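PDB 5KU7: TIR-NB-LRR type resistance protein RPV1 from Vitis rotundifolia, which belongs to the plant TIR-NB-LRR family of intracellular immune receptors and probably takes part in disease resistance through its TIR domain. Local coordinates for residues 97-111 with 134-148. Sequence-based numbering, arbitrary orientation.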
# COMPACT_ATOMS: atom_id res chain seq x y z
N PHE A 97 -3.43 14.50 13.80
CA PHE A 97 -3.13 13.08 13.99
C PHE A 97 -1.88 12.67 13.24
O PHE A 97 -1.92 12.52 12.03
CB PHE A 97 -4.30 12.23 13.51
CG PHE A 97 -5.60 12.60 14.13
CD1 PHE A 97 -6.61 13.17 13.37
CD2 PHE A 97 -5.83 12.36 15.47
CE1 PHE A 97 -7.82 13.50 13.95
CE2 PHE A 97 -7.03 12.68 16.05
CZ PHE A 97 -8.03 13.25 15.29
N PRO A 98 -0.75 12.55 13.95
CA PRO A 98 0.47 12.26 13.19
C PRO A 98 0.73 10.75 13.03
O PRO A 98 0.56 9.96 13.98
CB PRO A 98 1.56 12.93 14.02
CG PRO A 98 1.03 12.86 15.46
CD PRO A 98 -0.49 12.85 15.37
N ILE A 99 1.10 10.38 11.82
CA ILE A 99 1.53 9.04 11.47
C ILE A 99 2.99 9.09 11.10
O ILE A 99 3.38 9.85 10.21
CB ILE A 99 0.79 8.46 10.25
CG1 ILE A 99 -0.69 8.35 10.54
CG2 ILE A 99 1.40 7.10 9.88
CD1 ILE A 99 -1.49 8.11 9.30
N PHE A 100 3.80 8.29 11.77
CA PHE A 100 5.21 8.24 11.48
C PHE A 100 5.43 7.01 10.63
O PHE A 100 5.53 5.91 11.14
CB PHE A 100 6.01 8.24 12.78
CG PHE A 100 5.66 9.41 13.69
CD1 PHE A 100 6.22 10.67 13.48
CD2 PHE A 100 4.76 9.26 14.75
CE1 PHE A 100 5.90 11.76 14.30
CE2 PHE A 100 4.43 10.33 15.58
CZ PHE A 100 5.00 11.59 15.35
N TYR A 101 5.45 7.22 9.31
CA TYR A 101 5.45 6.14 8.35
C TYR A 101 6.86 5.66 8.02
O TYR A 101 7.54 6.24 7.17
CB TYR A 101 4.72 6.55 7.06
CG TYR A 101 4.58 5.40 6.09
CD1 TYR A 101 3.75 4.31 6.39
CD2 TYR A 101 5.27 5.38 4.88
CE1 TYR A 101 3.61 3.25 5.51
CE2 TYR A 101 5.16 4.31 4.00
CZ TYR A 101 4.32 3.26 4.32
OH TYR A 101 4.19 2.22 3.45
N HIS A 102 7.27 4.59 8.70
CA HIS A 102 8.59 3.99 8.51
C HIS A 102 9.70 4.99 8.78
O HIS A 102 10.77 4.90 8.18
CB HIS A 102 8.72 3.40 7.11
CG HIS A 102 7.69 2.36 6.79
ND1 HIS A 102 7.56 1.80 5.54
CD2 HIS A 102 6.75 1.78 7.57
CE1 HIS A 102 6.57 0.93 5.56
NE2 HIS A 102 6.06 0.90 6.78
N VAL A 103 9.43 5.92 9.68
CA VAL A 103 10.45 6.87 10.13
C VAL A 103 10.37 6.99 11.63
O VAL A 103 9.29 6.83 12.20
CB VAL A 103 10.29 8.27 9.51
CG1 VAL A 103 10.22 8.17 7.98
CG2 VAL A 103 9.06 8.94 10.06
N ASP A 104 11.51 7.24 12.25
CA ASP A 104 11.58 7.36 13.70
C ASP A 104 10.93 8.66 14.16
O ASP A 104 11.33 9.74 13.73
CB ASP A 104 13.03 7.28 14.16
CG ASP A 104 13.18 7.22 15.67
OD1 ASP A 104 12.37 7.85 16.39
OD2 ASP A 104 14.12 6.54 16.14
N PRO A 105 9.91 8.56 15.04
CA PRO A 105 9.24 9.77 15.55
C PRO A 105 10.25 10.79 16.10
O PRO A 105 10.04 11.99 15.92
CB PRO A 105 8.34 9.23 16.66
CG PRO A 105 8.04 7.81 16.26
CD PRO A 105 9.29 7.32 15.56
N SER A 106 11.32 10.33 16.73
CA SER A 106 12.29 11.26 17.32
C SER A 106 13.14 11.96 16.25
O SER A 106 13.61 13.08 16.47
CB SER A 106 13.18 10.55 18.35
OG SER A 106 14.06 9.62 17.75
N HIS A 107 13.32 11.31 15.10
CA HIS A 107 13.99 11.95 13.96
C HIS A 107 13.18 13.17 13.51
O HIS A 107 13.74 14.22 13.19
CB HIS A 107 14.15 10.99 12.77
CG HIS A 107 15.17 9.91 12.99
ND1 HIS A 107 15.55 9.03 12.00
CD2 HIS A 107 15.88 9.57 14.09
CE1 HIS A 107 16.46 8.20 12.48
NE2 HIS A 107 16.68 8.51 13.75
N VAL A 108 11.86 13.03 13.51
CA VAL A 108 11.00 14.15 13.17
C VAL A 108 11.06 15.20 14.24
O VAL A 108 11.27 16.37 13.94
CB VAL A 108 9.53 13.71 13.01
CG1 VAL A 108 8.67 14.91 12.63
CG2 VAL A 108 9.42 12.62 11.97
N ARG A 109 10.93 14.76 15.49
CA ARG A 109 10.86 15.66 16.63
C ARG A 109 12.13 16.48 16.74
O ARG A 109 12.09 17.67 17.08
CB ARG A 109 10.62 14.86 17.92
CG ARG A 109 10.21 15.68 19.13
CD ARG A 109 9.82 14.79 20.32
NE ARG A 109 10.92 13.93 20.77
CZ ARG A 109 10.99 12.62 20.55
NH1 ARG A 109 10.01 11.99 19.90
NH2 ARG A 109 12.04 11.93 20.99
N LYS A 110 13.25 15.84 16.45
CA LYS A 110 14.56 16.45 16.66
C LYS A 110 15.25 16.80 15.34
O LYS A 110 16.35 17.34 15.35
CB LYS A 110 15.45 15.53 17.50
CG LYS A 110 14.86 15.22 18.88
CD LYS A 110 15.84 14.51 19.82
CE LYS A 110 16.24 13.11 19.37
NZ LYS A 110 17.23 12.55 20.36
N GLN A 111 14.61 16.49 14.22
CA GLN A 111 15.21 16.71 12.90
C GLN A 111 16.55 16.02 12.77
O GLN A 111 17.55 16.66 12.46
CB GLN A 111 15.38 18.21 12.63
CG GLN A 111 14.07 18.93 12.47
CD GLN A 111 13.63 19.58 13.76
OE1 GLN A 111 14.30 20.48 14.25
NE2 GLN A 111 12.51 19.12 14.32
N ARG A 134 11.11 24.08 12.18
CA ARG A 134 11.62 23.22 13.24
C ARG A 134 10.60 23.12 14.37
O ARG A 134 10.41 22.06 14.97
CB ARG A 134 12.95 23.74 13.80
CG ARG A 134 14.09 23.78 12.80
CD ARG A 134 15.45 23.78 13.49
NE ARG A 134 16.08 22.47 13.34
CZ ARG A 134 17.08 22.20 12.51
NH1 ARG A 134 17.61 23.16 11.76
NH2 ARG A 134 17.56 20.96 12.44
N THR A 135 9.96 24.24 14.66
CA THR A 135 8.96 24.28 15.71
C THR A 135 7.74 23.43 15.34
O THR A 135 7.23 22.66 16.16
CB THR A 135 8.54 25.72 15.99
OG1 THR A 135 9.60 26.39 16.68
CG2 THR A 135 7.29 25.76 16.85
N ALA A 136 7.29 23.55 14.10
CA ALA A 136 6.10 22.83 13.65
C ALA A 136 6.32 21.30 13.63
O ALA A 136 5.42 20.53 13.97
CB ALA A 136 5.67 23.33 12.30
N LEU A 137 7.52 20.88 13.21
CA LEU A 137 7.88 19.46 13.24
C LEU A 137 7.89 18.95 14.66
O LEU A 137 7.25 17.94 14.98
CB LEU A 137 9.24 19.23 12.59
CG LEU A 137 9.29 19.34 11.07
CD1 LEU A 137 10.74 19.31 10.59
CD2 LEU A 137 8.47 18.24 10.41
N THR A 138 8.60 19.67 15.53
CA THR A 138 8.78 19.27 16.92
C THR A 138 7.45 19.18 17.67
O THR A 138 7.22 18.22 18.41
CB THR A 138 9.70 20.27 17.65
OG1 THR A 138 10.95 20.35 16.96
CG2 THR A 138 9.96 19.82 19.09
N GLU A 139 6.59 20.17 17.49
CA GLU A 139 5.26 20.16 18.10
C GLU A 139 4.40 19.00 17.56
O GLU A 139 3.81 18.24 18.33
CB GLU A 139 4.55 21.50 17.88
CG GLU A 139 5.16 22.65 18.68
CD GLU A 139 4.40 23.94 18.52
OE1 GLU A 139 3.38 23.96 17.81
OE2 GLU A 139 4.81 24.95 19.13
N ALA A 140 4.36 18.87 16.24
CA ALA A 140 3.53 17.86 15.60
C ALA A 140 3.92 16.45 16.07
O ALA A 140 3.05 15.61 16.28
CB ALA A 140 3.65 17.96 14.11
N ALA A 141 5.22 16.21 16.24
CA ALA A 141 5.72 14.89 16.59
C ALA A 141 5.47 14.54 18.06
O ALA A 141 5.63 13.38 18.46
CB ALA A 141 7.20 14.79 16.27
N ASN A 142 5.09 15.53 18.86
CA ASN A 142 4.79 15.28 20.26
C ASN A 142 3.31 15.05 20.49
O ASN A 142 2.88 14.80 21.61
CB ASN A 142 5.26 16.43 21.15
CG ASN A 142 6.65 16.22 21.68
OD1 ASN A 142 7.61 16.80 21.18
ND2 ASN A 142 6.77 15.38 22.70
N LEU A 143 2.53 15.13 19.42
CA LEU A 143 1.13 14.77 19.50
C LEU A 143 1.07 13.25 19.47
O LEU A 143 1.90 12.62 18.82
CB LEU A 143 0.36 15.38 18.34
CG LEU A 143 0.47 16.90 18.22
CD1 LEU A 143 -0.24 17.37 16.97
CD2 LEU A 143 -0.13 17.54 19.45
N SER A 144 0.10 12.66 20.15
CA SER A 144 0.03 11.21 20.18
C SER A 144 -0.40 10.69 18.81
O SER A 144 -1.41 11.13 18.26
CB SER A 144 -0.92 10.70 21.27
OG SER A 144 -2.27 10.96 20.94
N GLY A 145 0.39 9.78 18.25
CA GLY A 145 0.03 9.23 16.96
C GLY A 145 0.34 7.76 16.84
O GLY A 145 0.24 7.01 17.81
N TRP A 146 0.71 7.35 15.64
CA TRP A 146 1.05 5.98 15.36
C TRP A 146 2.42 5.91 14.69
O TRP A 146 2.66 6.57 13.68
CB TRP A 146 0.01 5.33 14.45
CG TRP A 146 -1.40 5.47 14.94
CD1 TRP A 146 -2.12 4.53 15.61
CD2 TRP A 146 -2.25 6.61 14.80
NE1 TRP A 146 -3.38 5.02 15.90
CE2 TRP A 146 -3.48 6.29 15.42
CE3 TRP A 146 -2.10 7.87 14.22
CZ2 TRP A 146 -4.55 7.19 15.47
CZ3 TRP A 146 -3.16 8.77 14.27
CH2 TRP A 146 -4.37 8.42 14.90
N HIS A 147 3.31 5.11 15.27
CA HIS A 147 4.57 4.79 14.62
C HIS A 147 4.41 3.47 13.84
O HIS A 147 4.16 2.42 14.43
CB HIS A 147 5.69 4.69 15.65
CG HIS A 147 7.03 4.43 15.05
ND1 HIS A 147 8.09 3.95 15.78
CD2 HIS A 147 7.49 4.59 13.79
CE1 HIS A 147 9.15 3.81 15.00
NE2 HIS A 147 8.81 4.20 13.78
N LEU A 148 4.52 3.52 12.53
CA LEU A 148 4.31 2.33 11.70
C LEU A 148 5.62 1.81 11.17
O LEU A 148 6.40 2.55 10.56
CB LEU A 148 3.39 2.64 10.50
CG LEU A 148 1.88 2.60 10.69
CD1 LEU A 148 1.44 3.42 11.86
CD2 LEU A 148 1.18 3.05 9.43
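Phe100 N donates to Trp146 O in a nearly straight bond (2.8 Å) and Phe100 O accepts from Leu148 N, pairing strand 97-101 with the short outermost strand 146-148 of the parallel sheet of this flavodoxin-like TIR domain. Pro98 O to Trp146 N and His102 N to Leu148 O extend the parallel ladder at its two ends. Beyond the sheet, Arg134 NE gives its N-H to Gln111 OE1 (2.8 Å), the amide and guanidinium planes turned 54° apart. A bend at chi2 (96°) folds the Gln111 amide back so that its NE2 also donates to Val108 O, which pins the amide to the Schellman end of its own helix, 105-110, while OE1 reaches Arg134 on helix 134-141. Ala141 packs its CB against Val108 CG1 and Arg109 CB, while Phe100 turns its ring edge to Ala141 CA and takes Pro105 CB over one face. On the sheet face of Ile99, Trp146 and Leu148, helix 154-175 covers the indole, whose edge meets Phe97 CB in plane. On the other face, His147 has CG anti to its backbone N, which brings the imidazole beneath the proline that begins helix 105-110: Pro105 CD sits 3.5 Å from the His147 ring centroid, 5° off the normal, a CH-pi contact.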